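Local atomic coordinates of uricase (Arthrobacter globiformis, PDB entry 2YZC), a protein that catalyses the oxidation of uric acid by molecular oxygen to 5-hydroxyisourate, releasing hydrogen peroxide, as a step on the way to allantoin. Residues A[224-229]-A[279-284]; A[188-193]-A[241-246]; A[208-213]-A[231-236]; A[154-159]-A[181-186]. One frame throughout, in Å; residues are numbered along the deposited sequence.

Contact 1 of 4, residues A[224-229]-A[279-284]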
loop_
_atom_site.group_PDB
_atom_site.type_symbol
_atom_site.label_atom_id
_atom_site.label_comp_id
_atom_site.label_asym_id
_atom_site.label_seq_id
_atom_site.Cartn_x
_atom_site.Cartn_y
_atom_site.Cartn_z
ATOM N N GLN A 224 -14.388 17.387 -20.623
ATOM C CA GLN A 224 -14.803 17.140 -22.003
ATOM C C GLN A 224 -14.351 15.756 -22.454
ATOM O O GLN A 224 -15.097 15.019 -23.107
ATOM C CB GLN A 224 -14.204 18.199 -22.935
ATOM C CG GLN A 224 -14.636 18.077 -24.394
ATOM C CD GLN A 224 -13.747 18.875 -25.340
ATOM O OE1 GLN A 224 -14.118 19.146 -26.484
ATOM N NE2 GLN A 224 -12.562 19.242 -24.867
ATOM N N THR A 225 -13.112 15.414 -22.117
ATOM C CA THR A 225 -12.564 14.115 -22.470
ATOM C C THR A 225 -13.417 13.023 -21.824
ATOM O O THR A 225 -13.707 12.003 -22.441
ATOM C CB THR A 225 -11.100 13.986 -21.988
ATOM O OG1 THR A 225 -10.275 14.878 -22.752
ATOM C CG2 THR A 225 -10.590 12.545 -22.146
ATOM N N MET A 226 -13.827 13.252 -20.583
ATOM C CA MET A 226 -14.642 12.277 -19.871
ATOM C C MET A 226 -16.036 12.154 -20.488
ATOM O O MET A 226 -16.583 11.057 -20.595
ATOM C CB MET A 226 -14.757 12.662 -18.395
ATOM C CG MET A 226 -15.620 11.712 -17.575
ATOM S SD MET A 226 -15.607 12.126 -15.821
ATOM C CE MET A 226 -16.324 13.790 -15.890
ATOM N N TYR A 227 -16.609 13.281 -20.897
ATOM C CA TYR A 227 -17.933 13.260 -21.500
ATOM C C TYR A 227 -17.891 12.453 -22.799
ATOM O O TYR A 227 -18.760 11.623 -23.039
ATOM C CB TYR A 227 -18.412 14.689 -21.773
ATOM C CG TYR A 227 -19.768 14.762 -22.434
ATOM C CD1 TYR A 227 -20.936 14.591 -21.699
ATOM C CD2 TYR A 227 -19.876 14.971 -23.806
ATOM C CE1 TYR A 227 -22.186 14.627 -22.319
ATOM C CE2 TYR A 227 -21.113 15.007 -24.433
ATOM C CZ TYR A 227 -22.262 14.833 -23.687
ATOM O OH TYR A 227 -23.482 14.853 -24.320
ATOM N N GLU A 228 -16.876 12.690 -23.629
ATOM C CA GLU A 228 -16.740 11.965 -24.893
ATOM C C GLU A 228 -16.555 10.463 -24.668
ATOM O O GLU A 228 -17.079 9.644 -25.429
ATOM C CB GLU A 228 -15.566 12.521 -25.702
ATOM C CG GLU A 228 -15.817 13.931 -26.213
ATOM C CD GLU A 228 -17.077 14.025 -27.064
ATOM O OE1 GLU A 228 -17.858 14.980 -26.867
ATOM O OE2 GLU A 228 -17.286 13.152 -27.932
ATOM N N MET A 229 -15.800 10.103 -23.635
ATOM C CA MET A 229 -15.590 8.693 -23.314
ATOM C C MET A 229 -16.934 8.051 -22.954
ATOM O O MET A 229 -17.276 6.982 -23.455
ATOM C CB MET A 229 -14.606 8.558 -22.144
ATOM C CG MET A 229 -13.160 8.895 -22.513
ATOM S SD MET A 229 -12.074 9.187 -21.089
ATOM C CE MET A 229 -12.034 7.532 -20.337
ATOM N N ILE A 279 -11.899 14.671 -11.312
ATOM C CA ILE A 279 -13.071 14.998 -12.121
ATOM C C ILE A 279 -13.965 13.762 -12.198
ATOM O O ILE A 279 -13.506 12.680 -12.568
ATOM C CB ILE A 279 -12.632 15.439 -13.547
ATOM C CG1 ILE A 279 -12.126 16.888 -13.525
ATOM C CG2 ILE A 279 -13.795 15.345 -14.518
ATOM C CD1 ILE A 279 -10.954 17.152 -12.598
ATOM N N GLU A 280 -15.239 13.924 -11.850
ATOM C CA GLU A 280 -16.158 12.791 -11.855
ATOM C C GLU A 280 -17.514 13.147 -12.456
ATOM O O GLU A 280 -17.995 14.274 -12.315
ATOM C CB GLU A 280 -16.352 12.283 -10.425
ATOM C CG GLU A 280 -15.104 12.423 -9.552
ATOM C CD GLU A 280 -15.239 11.743 -8.204
ATOM O OE1 GLU A 280 -15.086 10.507 -8.146
ATOM O OE2 GLU A 280 -15.506 12.443 -7.204
ATOM N N ALA A 281 -18.137 12.177 -13.115
ATOM C CA ALA A 281 -19.432 12.420 -13.725
ATOM C C ALA A 281 -20.154 11.153 -14.140
ATOM O O ALA A 281 -19.551 10.093 -14.320
ATOM C CB ALA A 281 -19.280 13.329 -14.932
ATOM N N THR A 282 -21.465 11.298 -14.291
ATOM C CA THR A 282 -22.341 10.224 -14.715
ATOM C C THR A 282 -22.895 10.631 -16.076
ATOM O O THR A 282 -23.430 11.732 -16.230
ATOM C CB THR A 282 -23.535 10.054 -13.757
ATOM O OG1 THR A 282 -23.065 9.842 -12.420
ATOM C CG2 THR A 282 -24.389 8.870 -14.184
ATOM N N ILE A 283 -22.741 9.758 -17.063
ATOM C CA ILE A 283 -23.270 10.007 -18.397
ATOM C C ILE A 283 -24.417 9.003 -18.509
ATOM O O ILE A 283 -24.200 7.797 -18.386
ATOM C CB ILE A 283 -22.213 9.735 -19.484
ATOM C CG1 ILE A 283 -21.015 10.666 -19.292
ATOM C CG2 ILE A 283 -22.811 9.950 -20.860
ATOM C CD1 ILE A 283 -21.353 12.142 -19.421
ATOM N N GLN A 284 -25.631 9.504 -18.726
ATOM C CA GLN A 284 -26.810 8.646 -18.793
ATOM C C GLN A 284 -27.582 8.649 -20.105
ATOM O O GLN A 284 -27.514 9.596 -20.888
ATOM C CB GLN A 284 -27.786 9.029 -17.676
ATOM C CG GLN A 284 -27.321 8.717 -16.272
ATOM C CD GLN A 284 -28.351 9.098 -15.220
ATOM O OE1 GLN A 284 -28.320 8.597 -14.092
ATOM N NE2 GLN A 284 -29.263 9.996 -15.581
#
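The carboxylate of Glu-280, the residue whose backbone C lies 3.7 Å from Met-226 CE, is gripped at both oxygens: OE1 is hydrogen-bonded to Ser-246 OG of the adjoining strand and OE2 to Gln-19 NE2 of the second subunit. This is helix-on-sheet packing in a tunnelling (T-fold) domain, where two helices cover one face of an antiparallel sheet. Helix 222-236 runs over strand 276-285 with the two short axes 8.9 Å apart and 31° from parallel. The contact itself is apolar. Met-226 starts out extended and bends at its last torsion (chi3 62°), which brings CE down onto the strand, tightly against Ile-279 CG2 at 3.3 Å. Its SD lies 3.7 Å from Ala-281 N and 4.0 Å from Ala-281 CB. Ile-279 also touches the bound allantoate, which places this packing next to the ligand pocket. One helix position on, the Tyr-227 ring swings off the helix with CG anti to the backbone N (chi1 178°) and meets Ile-283 crosswise. There Ile-283 CD1 lies 3.4 Å from Tyr-227 CD1 and 3.9 Å from Tyr-227 CE1.

Contact 2 of 4, residues A[188-193]-A[241-246]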
loop_
_atom_site.group_PDB
_atom_site.type_symbol
_atom_site.label_atom_id
_atom_site.label_comp_id
_atom_site.label_asym_id
_atom_site.label_seq_id
_atom_site.Cartn_x
_atom_site.Cartn_y
_atom_site.Cartn_z
ATOM N N ALA A 188 -13.911 3.379 -14.379
ATOM C CA ALA A 188 -15.241 3.544 -14.946
ATOM C C ALA A 188 -16.128 2.384 -14.545
ATOM O O ALA A 188 -15.666 1.257 -14.402
ATOM C CB ALA A 188 -15.154 3.627 -16.463
ATOM N N ARG A 189 -17.408 2.675 -14.355
ATOM C CA ARG A 189 -18.374 1.654 -13.994
ATOM C C ARG A 189 -19.659 1.932 -14.761
ATOM O O ARG A 189 -20.131 3.070 -14.810
ATOM C CB ARG A 189 -18.605 1.669 -12.483
ATOM C CG ARG A 189 -17.496 0.943 -11.734
ATOM C CD ARG A 189 -17.474 1.269 -10.260
ATOM N NE ARG A 189 -16.486 0.460 -9.546
ATOM C CZ ARG A 189 -15.199 0.367 -9.873
ATOM N NH1 ARG A 189 -14.717 1.033 -10.916
ATOM N NH2 ARG A 189 -14.388 -0.393 -9.149
ATOM N N TRP A 190 -20.196 0.892 -15.387
ATOM C CA TRP A 190 -21.415 1.033 -16.170
ATOM C C TRP A 190 -22.478 0.020 -15.747
ATOM O O TRP A 190 -22.181 -1.141 -15.434
ATOM C CB TRP A 190 -21.081 0.921 -17.668
ATOM C CG TRP A 190 -20.335 -0.328 -18.063
ATOM C CD1 TRP A 190 -20.876 -1.487 -18.538
ATOM C CD2 TRP A 190 -18.913 -0.531 -18.040
ATOM N NE1 TRP A 190 -19.885 -2.397 -18.817
ATOM C CE2 TRP A 190 -18.670 -1.837 -18.520
ATOM C CE3 TRP A 190 -17.823 0.263 -17.662
ATOM C CZ2 TRP A 190 -17.379 -2.371 -18.635
ATOM C CZ3 TRP A 190 -16.533 -0.269 -17.775
ATOM C CH2 TRP A 190 -16.328 -1.574 -18.259
ATOM N N ARG A 191 -23.723 0.482 -15.715
ATOM C CA ARG A 191 -24.843 -0.352 -15.305
ATOM C C ARG A 191 -25.628 -0.886 -16.497
ATOM O O ARG A 191 -26.048 -0.124 -17.365
ATOM C CB ARG A 191 -25.782 0.446 -14.399
ATOM C CG ARG A 191 -27.008 -0.338 -13.926
ATOM C CD ARG A 191 -27.809 0.457 -12.900
ATOM N NE ARG A 191 -28.485 1.616 -13.481
ATOM C CZ ARG A 191 -29.582 1.541 -14.231
ATOM N NH1 ARG A 191 -30.130 0.363 -14.498
ATOM N NH2 ARG A 191 -30.140 2.645 -14.710
ATOM N N TYR A 192 -25.821 -2.201 -16.529
ATOM C CA TYR A 192 -26.567 -2.833 -17.603
ATOM C C TYR A 192 -28.054 -2.754 -17.280
ATOM O O TYR A 192 -28.442 -2.819 -16.116
ATOM C CB TYR A 192 -26.150 -4.298 -17.742
ATOM C CG TYR A 192 -24.717 -4.485 -18.195
ATOM C CD1 TYR A 192 -24.280 -3.969 -19.414
ATOM C CD2 TYR A 192 -23.804 -5.196 -17.416
ATOM C CE1 TYR A 192 -22.970 -4.158 -19.853
ATOM C CE2 TYR A 192 -22.489 -5.393 -17.846
ATOM C CZ TYR A 192 -22.083 -4.871 -19.065
ATOM O OH TYR A 192 -20.796 -5.066 -19.505
ATOM N N ASN A 193 -28.887 -2.606 -18.305
ATOM C CA ASN A 193 -30.327 -2.543 -18.081
ATOM C C ASN A 193 -30.961 -3.919 -18.279
ATOM O O ASN A 193 -32.185 -4.062 -18.266
ATOM C CB ASN A 193 -30.974 -1.505 -19.011
ATOM C CG ASN A 193 -30.538 -1.648 -20.453
ATOM O OD1 ASN A 193 -30.297 -0.649 -21.137
ATOM N ND2 ASN A 193 -30.448 -2.879 -20.933
ATOM N N ASP A 241 -27.287 1.582 -19.466
ATOM C CA ASP A 241 -28.114 2.748 -19.154
ATOM C C ASP A 241 -27.316 3.951 -18.685
ATOM O O ASP A 241 -27.751 5.095 -18.840
ATOM C CB ASP A 241 -29.149 2.399 -18.087
ATOM C CG ASP A 241 -30.504 2.078 -18.680
ATOM O OD1 ASP A 241 -30.620 2.063 -19.924
ATOM O OD2 ASP A 241 -31.448 1.843 -17.897
ATOM N N GLU A 242 -26.151 3.700 -18.103
ATOM C CA GLU A 242 -25.330 4.790 -17.613
ATOM C C GLU A 242 -23.922 4.328 -17.296
ATOM O O GLU A 242 -23.678 3.156 -17.027
ATOM C CB GLU A 242 -25.950 5.389 -16.351
ATOM C CG GLU A 242 -26.266 4.348 -15.283
ATOM C CD GLU A 242 -26.794 4.962 -14.005
ATOM O OE1 GLU A 242 -27.385 4.220 -13.188
ATOM O OE2 GLU A 242 -26.609 6.184 -13.814
ATOM N N ILE A 243 -22.996 5.270 -17.340
ATOM C CA ILE A 243 -21.613 4.970 -17.023
ATOM C C ILE A 243 -21.120 6.103 -16.147
ATOM O O ILE A 243 -21.408 7.276 -16.402
ATOM C CB ILE A 243 -20.752 4.852 -18.301
ATOM C CG1 ILE A 243 -19.295 4.565 -17.917
ATOM C CG2 ILE A 243 -20.854 6.125 -19.128
ATOM C CD1 ILE A 243 -18.403 4.249 -19.090
ATOM N N LYS A 244 -20.409 5.745 -15.087
ATOM C CA LYS A 244 -19.869 6.727 -14.168
ATOM C C LYS A 244 -18.363 6.623 -14.223
ATOM O O LYS A 244 -17.818 5.523 -14.278
ATOM C CB LYS A 244 -20.336 6.454 -12.740
ATOM C CG LYS A 244 -21.824 6.638 -12.525
ATOM C CD LYS A 244 -22.178 6.521 -11.056
ATOM C CE LYS A 244 -23.597 7.002 -10.799
ATOM N NZ LYS A 244 -23.884 7.049 -9.341
ATOM N N MET A 245 -17.696 7.768 -14.210
ATOM C CA MET A 245 -16.246 7.774 -14.241
ATOM C C MET A 245 -15.682 8.686 -13.168
ATOM O O MET A 245 -16.286 9.700 -12.803
ATOM C CB MET A 245 -15.748 8.220 -15.614
ATOM C CG MET A 245 -16.043 7.225 -16.714
ATOM S SD MET A 245 -15.741 7.915 -18.346
ATOM C CE MET A 245 -17.357 8.527 -18.720
ATOM N N SER A 246 -14.516 8.297 -12.666
ATOM C CA SER A 246 -13.803 9.048 -11.649
ATOM C C SER A 246 -12.391 9.121 -12.216
ATOM O O SER A 246 -11.669 8.122 -12.235
ATOM C CB SER A 246 -13.815 8.290 -10.323
ATOM O OG SER A 246 -13.178 9.043 -9.310
HETATM O O HOH W 1 -33.021 2.903 -16.103
#
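Arg-191 and Glu-242 join two neighbouring antiparallel strands of the T-fold sheet, 182-192 and 240-254, by a nearly straight side-chain bond: Arg-191 NE to Glu-242 OE1, 2.8 Å, 173° at the hydrogen. OE1 receives it on its anti lone pair and in the guanidinium plane, although the carboxylate stands 82° from that plane. The same oxygen also accepts Trp-295 NE1, so it serves two donors. Arg-191 NH2 makes a longer salt bridge of 3.5 Å to Asp-241 OD2, and water 1 bridges this pair, donating to Asp-241 OD2 at 2.6 Å and accepting from Arg-191 NH2 at 3.2 Å. Asp-241 CB lies over one face of the guanidinium. A leucine in place of Arg-191 would probably leave Glu-242 OE1 and Asp-241 OD2 without their cationic mate and water 1 without this donor. Backbone bonds pair Arg-189 with Lys-244 both ways, Arg-191 N with Glu-242 O and Asp-241 N with Arg-191 O. On the face opposite Arg-191 and Glu-242, Ala-188 CB meets Met-245 CG and Trp-190 CB meets Ile-243 CB. Here the indole donor is satisfied within its own strand, Trp-190 NE1 to Tyr-192 OH at 2.9 Å, 7° out of the ring plane.

Contact 3 of 4, residues A[208-213]-A[231-236]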
loop_
_atom_site.group_PDB
_atom_site.type_symbol
_atom_site.label_atom_id
_atom_site.label_comp_id
_atom_site.label_asym_id
_atom_site.label_seq_id
_atom_site.Cartn_x
_atom_site.Cartn_y
_atom_site.Cartn_z
ATOM N N GLY A 208 -12.131 -0.578 -25.132
ATOM C CA GLY A 208 -11.630 0.018 -26.360
ATOM C C GLY A 208 -12.224 1.386 -26.664
ATOM O O GLY A 208 -11.526 2.278 -27.147
ATOM N N LEU A 209 -13.513 1.559 -26.391
ATOM C CA LEU A 209 -14.178 2.837 -26.648
ATOM C C LEU A 209 -13.650 3.935 -25.726
ATOM O O LEU A 209 -13.494 5.088 -26.139
ATOM C CB LEU A 209 -15.689 2.691 -26.467
ATOM C CG LEU A 209 -16.382 1.747 -27.451
ATOM C CD1 LEU A 209 -17.824 1.511 -27.025
ATOM C CD2 LEU A 209 -16.317 2.344 -28.850
ATOM N N LEU A 210 -13.381 3.576 -24.476
ATOM C CA LEU A 210 -12.861 4.538 -23.508
ATOM C C LEU A 210 -11.456 4.973 -23.911
ATOM O O LEU A 210 -11.138 6.161 -23.905
ATOM C CB LEU A 210 -12.821 3.923 -22.106
ATOM C CG LEU A 210 -14.162 3.589 -21.448
ATOM C CD1 LEU A 210 -13.923 2.851 -20.141
ATOM C CD2 LEU A 210 -14.944 4.873 -21.190
ATOM N N LEU A 211 -10.623 4.000 -24.263
ATOM C CA LEU A 211 -9.249 4.279 -24.665
ATOM C C LEU A 211 -9.227 5.135 -25.925
ATOM O O LEU A 211 -8.435 6.072 -26.037
ATOM C CB LEU A 211 -8.508 2.964 -24.911
ATOM C CG LEU A 211 -7.426 2.494 -23.927
ATOM C CD1 LEU A 211 -7.628 3.086 -22.546
ATOM C CD2 LEU A 211 -7.433 0.970 -23.889
ATOM N N LYS A 212 -10.110 4.809 -26.866
ATOM C CA LYS A 212 -10.202 5.532 -28.130
ATOM C C LYS A 212 -10.618 6.985 -27.938
ATOM O O LYS A 212 -10.014 7.890 -28.515
ATOM C CB LYS A 212 -11.193 4.836 -29.066
ATOM C CG LYS A 212 -11.414 5.558 -30.393
ATOM C CD LYS A 212 -12.458 4.839 -31.239
ATOM C CE LYS A 212 -12.756 5.592 -32.528
ATOM N NZ LYS A 212 -11.550 5.714 -33.395
ATOM N N ALA A 213 -11.655 7.206 -27.137
ATOM C CA ALA A 213 -12.136 8.560 -26.885
ATOM C C ALA A 213 -11.082 9.365 -26.133
ATOM O O ALA A 213 -10.873 10.544 -26.416
ATOM C CB ALA A 213 -13.433 8.521 -26.085
ATOM N N ARG A 231 -20.056 9.135 -23.658
ATOM C CA ARG A 231 -21.002 9.181 -24.769
ATOM C C ARG A 231 -20.765 8.038 -25.751
ATOM O O ARG A 231 -21.709 7.411 -26.225
ATOM C CB ARG A 231 -20.893 10.525 -25.509
ATOM C CG ARG A 231 -21.898 10.691 -26.643
ATOM C CD ARG A 231 -21.916 12.125 -27.176
ATOM N NE ARG A 231 -20.694 12.478 -27.892
ATOM C CZ ARG A 231 -20.375 12.024 -29.102
ATOM N NH1 ARG A 231 -21.189 11.195 -29.741
ATOM N NH2 ARG A 231 -19.241 12.403 -29.678
ATOM N N ALA A 232 -19.501 7.770 -26.053
ATOM C CA ALA A 232 -19.155 6.698 -26.980
ATOM C C ALA A 232 -19.694 5.353 -26.490
ATOM O O ALA A 232 -20.153 4.531 -27.282
ATOM C CB ALA A 232 -17.636 6.622 -27.147
ATOM N N VAL A 233 -19.631 5.132 -25.181
ATOM C CA VAL A 233 -20.113 3.882 -24.607
ATOM C C VAL A 233 -21.635 3.752 -24.719
ATOM O O VAL A 233 -22.146 2.748 -25.235
ATOM C CB VAL A 233 -19.681 3.763 -23.125
ATOM C CG1 VAL A 233 -20.390 2.598 -22.453
ATOM C CG2 VAL A 233 -18.170 3.564 -23.051
ATOM N N ILE A 234 -22.354 4.765 -24.250
ATOM C CA ILE A 234 -23.813 4.734 -24.299
ATOM C C ILE A 234 -24.345 4.649 -25.727
ATOM O O ILE A 234 -25.316 3.937 -25.993
ATOM C CB ILE A 234 -24.433 5.979 -23.628
ATOM C CG1 ILE A 234 -23.921 6.121 -22.191
ATOM C CG2 ILE A 234 -25.960 5.860 -23.630
ATOM C CD1 ILE A 234 -24.257 4.953 -21.291
ATOM N N GLU A 235 -23.717 5.373 -26.645
ATOM C CA GLU A 235 -24.158 5.363 -28.036
ATOM C C GLU A 235 -23.917 4.023 -28.717
ATOM O O GLU A 235 -24.637 3.647 -29.644
ATOM C CB GLU A 235 -23.451 6.468 -28.827
ATOM C CG GLU A 235 -23.944 7.867 -28.505
ATOM C CD GLU A 235 -23.225 8.933 -29.305
ATOM O OE1 GLU A 235 -23.650 10.106 -29.254
ATOM O OE2 GLU A 235 -22.231 8.598 -29.982
ATOM N N THR A 236 -22.911 3.294 -28.247
ATOM C CA THR A 236 -22.568 2.009 -28.842
ATOM C C THR A 236 -23.284 0.806 -28.229
ATOM O O THR A 236 -23.552 -0.177 -28.924
ATOM C CB THR A 236 -21.044 1.760 -28.750
ATOM O OG1 THR A 236 -20.344 2.840 -29.383
ATOM C CG2 THR A 236 -20.669 0.449 -29.433
#
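The two helices that layer on the T-fold sheet, 199-216 and 222-236, pack against each other here in a roughly antiparallel sense, with their short axes 9.1 Å apart and 140° between directions. Leu-209 carries the contact. Its CB faces Ala-232 CB at 4.4 Å, and its CD1 reaches tip to tip toward Thr-236, 3.7 Å from Thr-236 CB. That threonine ends helix 222-236 with OG1 set beside its own backbone N (chi1 -57°). The hydroxyl can then turn back along the helix and donate to Ala-232 O at 2.7 Å. Its polar atom is thus satisfied within the helix, although Leu-209 CD1 touches it too. Nearer the sheet, the side chains of Leu-210 and Val-233 cross at a slant, with Leu-210 CD2 3.9 Å from Val-233 CG2, and both rest on Ile-243 of strand 240-254. No hydrogen bond joins the two segments, and the charged groups pair along the helix instead. Arg-231, which also bridges to Glu-228, sends NH1 to Glu-235 OE1 one turn on at 2.7 Å, the oxygen being in the guanidinium plane and met on its syn side but 28° out of the carboxylate plane.

Contact 4 of 4, residues A[154-159]-A[181-186]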
loop_
_atom_site.group_PDB
_atom_site.type_symbol
_atom_site.label_atom_id
_atom_site.label_comp_id
_atom_site.label_asym_id
_atom_site.label_seq_id
_atom_site.Cartn_x
_atom_site.Cartn_y
_atom_site.Cartn_z
ATOM N N THR A 154 -3.921 3.152 -16.201
ATOM C CA THR A 154 -3.302 4.467 -16.326
ATOM C C THR A 154 -3.018 4.847 -17.770
ATOM O O THR A 154 -2.418 4.071 -18.520
ATOM C CB THR A 154 -1.993 4.507 -15.523
ATOM O OG1 THR A 154 -2.275 4.151 -14.166
ATOM C CG2 THR A 154 -1.373 5.902 -15.562
ATOM N N VAL A 155 -3.450 6.047 -18.159
ATOM C CA VAL A 155 -3.245 6.521 -19.516
ATOM C C VAL A 155 -2.640 7.915 -19.530
ATOM O O VAL A 155 -2.735 8.658 -18.551
ATOM C CB VAL A 155 -4.565 6.533 -20.326
ATOM C CG1 VAL A 155 -5.046 5.099 -20.551
ATOM C CG2 VAL A 155 -5.624 7.341 -19.595
ATOM N N LEU A 156 -2.019 8.261 -20.650
ATOM C CA LEU A 156 -1.373 9.554 -20.779
ATOM C C LEU A 156 -1.249 10.026 -22.223
ATOM O O LEU A 156 -0.947 9.238 -23.128
ATOM C CB LEU A 156 0.022 9.482 -20.143
ATOM C CG LEU A 156 0.945 10.708 -20.164
ATOM C CD1 LEU A 156 1.984 10.560 -19.055
ATOM C CD2 LEU A 156 1.618 10.860 -21.535
ATOM N N LYS A 157 -1.500 11.318 -22.422
ATOM C CA LYS A 157 -1.362 11.953 -23.730
ATOM C C LYS A 157 -0.235 12.960 -23.527
ATOM O O LYS A 157 -0.289 13.767 -22.596
ATOM C CB LYS A 157 -2.637 12.704 -24.126
ATOM C CG LYS A 157 -3.871 11.837 -24.217
ATOM C CD LYS A 157 -4.629 12.066 -25.517
ATOM C CE LYS A 157 -5.030 13.509 -25.698
ATOM N NZ LYS A 157 -5.669 13.738 -27.027
ATOM N N SER A 158 0.783 12.904 -24.382
ATOM C CA SER A 158 1.923 13.809 -24.268
ATOM C C SER A 158 1.636 15.174 -24.887
ATOM O O SER A 158 2.379 16.130 -24.673
ATOM C CB SER A 158 3.162 13.179 -24.914
ATOM O OG SER A 158 2.864 12.656 -26.195
ATOM N N THR A 159 0.563 15.251 -25.665
ATOM C CA THR A 159 0.136 16.502 -26.287
ATOM C C THR A 159 -1.327 16.309 -26.671
ATOM O O THR A 159 -1.896 15.251 -26.416
ATOM C CB THR A 159 0.988 16.862 -27.539
ATOM O OG1 THR A 159 0.719 18.219 -27.919
ATOM C CG2 THR A 159 0.660 15.943 -28.714
ATOM N N ILE A 181 0.417 17.881 -20.712
ATOM C CA ILE A 181 0.241 16.438 -20.647
ATOM C C ILE A 181 -1.095 16.214 -19.942
ATOM O O ILE A 181 -1.502 17.016 -19.102
ATOM C CB ILE A 181 1.364 15.760 -19.807
ATOM C CG1 ILE A 181 2.646 15.641 -20.639
ATOM C CG2 ILE A 181 0.916 14.380 -19.324
ATOM C CD1 ILE A 181 3.799 14.993 -19.887
ATOM N N LEU A 182 -1.791 15.148 -20.313
ATOM C CA LEU A 182 -3.053 14.801 -19.667
ATOM C C LEU A 182 -2.887 13.336 -19.299
ATOM O O LEU A 182 -2.869 12.477 -20.174
ATOM C CB LEU A 182 -4.238 14.979 -20.625
ATOM C CG LEU A 182 -5.600 14.566 -20.048
ATOM C CD1 LEU A 182 -5.919 15.420 -18.829
ATOM C CD2 LEU A 182 -6.689 14.725 -21.104
ATOM N N ALA A 183 -2.722 13.068 -18.009
ATOM C CA ALA A 183 -2.541 11.707 -17.514
ATOM C C ALA A 183 -3.598 11.411 -16.459
ATOM O O ALA A 183 -3.902 12.261 -15.620
ATOM C CB ALA A 183 -1.152 11.554 -16.908
ATOM N N THR A 184 -4.155 10.207 -16.493
ATOM C CA THR A 184 -5.179 9.849 -15.529
ATOM C C THR A 184 -5.226 8.343 -15.324
ATOM O O THR A 184 -4.556 7.590 -16.029
ATOM C CB THR A 184 -6.581 10.354 -16.008
ATOM O OG1 THR A 184 -7.554 10.144 -14.980
ATOM C CG2 THR A 184 -7.025 9.615 -17.254
ATOM N N ASP A 185 -5.992 7.919 -14.324
ATOM C CA ASP A 185 -6.189 6.499 -14.039
ATOM C C ASP A 185 -7.647 6.286 -14.402
ATOM O O ASP A 185 -8.534 6.878 -13.787
ATOM C CB ASP A 185 -6.011 6.179 -12.553
ATOM C CG ASP A 185 -4.591 6.348 -12.080
ATOM O OD1 ASP A 185 -3.665 5.972 -12.829
ATOM O OD2 ASP A 185 -4.399 6.843 -10.947
ATOM N N VAL A 186 -7.905 5.471 -15.409
ATOM C CA VAL A 186 -9.280 5.245 -15.805
ATOM C C VAL A 186 -10.008 4.330 -14.832
ATOM O O VAL A 186 -9.623 3.176 -14.636
ATOM C CB VAL A 186 -9.375 4.633 -17.214
ATOM C CG1 VAL A 186 -10.842 4.460 -17.600
ATOM C CG2 VAL A 186 -8.662 5.527 -18.221
#
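Leu-156 lies at the centre of an apolar patch with Ile-181 and Ala-183: Ile-181 CG2 slants across it 3.8 Å from Leu-156 CG, while Ala-183 CB fills in 3.9 Å from Leu-156 CD1. On the other face of the sheet Val-155 CG2 stands alongside Thr-184 CG2 at 3.6 Å and also meets Val-186 CG2. Thr-184 can offer this methyl because its OG1 is turned anti to the backbone N (chi1 -173°), toward its bond with Pro-248 O. Between the faces runs a regular antiparallel ladder. Val-155 with Thr-184 and Lys-157 with Leu-182 are the hydrogen-bonded pairs, and Val-155 N to Thr-184 O, at 2.9 Å, is nearly straight. At the polar edge Thr-154 and Asp-185 lie side by side, and Thr-154 OG1 donates to Asp-185 OD1 at 2.7 Å, almost in line with the C-O bond. Lys-250 NZ forms a salt bridge to that same oxygen, and Lys-129 NZ of the third subunit bonds to the threonine hydroxyl. A valine in place of Thr-154 would probably take one donor from Asp-185 OD1 and cost Lys-129 of the third subunit its hydroxyl partner. In the T-fold sheet strand 182-192 lies between 143-157 and 240-254, and beyond Val-155 to Lys-157 the sheet runs on into the third subunit. Helix 199-216 covers Val-155 and Lys-157, while Leu-182 also packs on helix 222-236.

In the fold
All four contacts belong to one ββααββ unit of the T-fold. Contacts 2 and 4 share strand 182-192 and join it to its two neighbours, so both rest on backbone ladders; contact 2 adds a largely buried salt-bridge network, contact 4 a polar edge shared with the third subunit. Contacts 1 and 3 share helix 222-236 and are apolar across their interfaces. Contact 1 is buried, beside the ligand pocket and the second subunit, whereas contact 3 is partly exposed and away from the ligand pocket and active site. Ile-243 of contact 2 pairs through its backbone with Ile-283 of contact 1, so the strands of these two contacts are neighbours in the sheet.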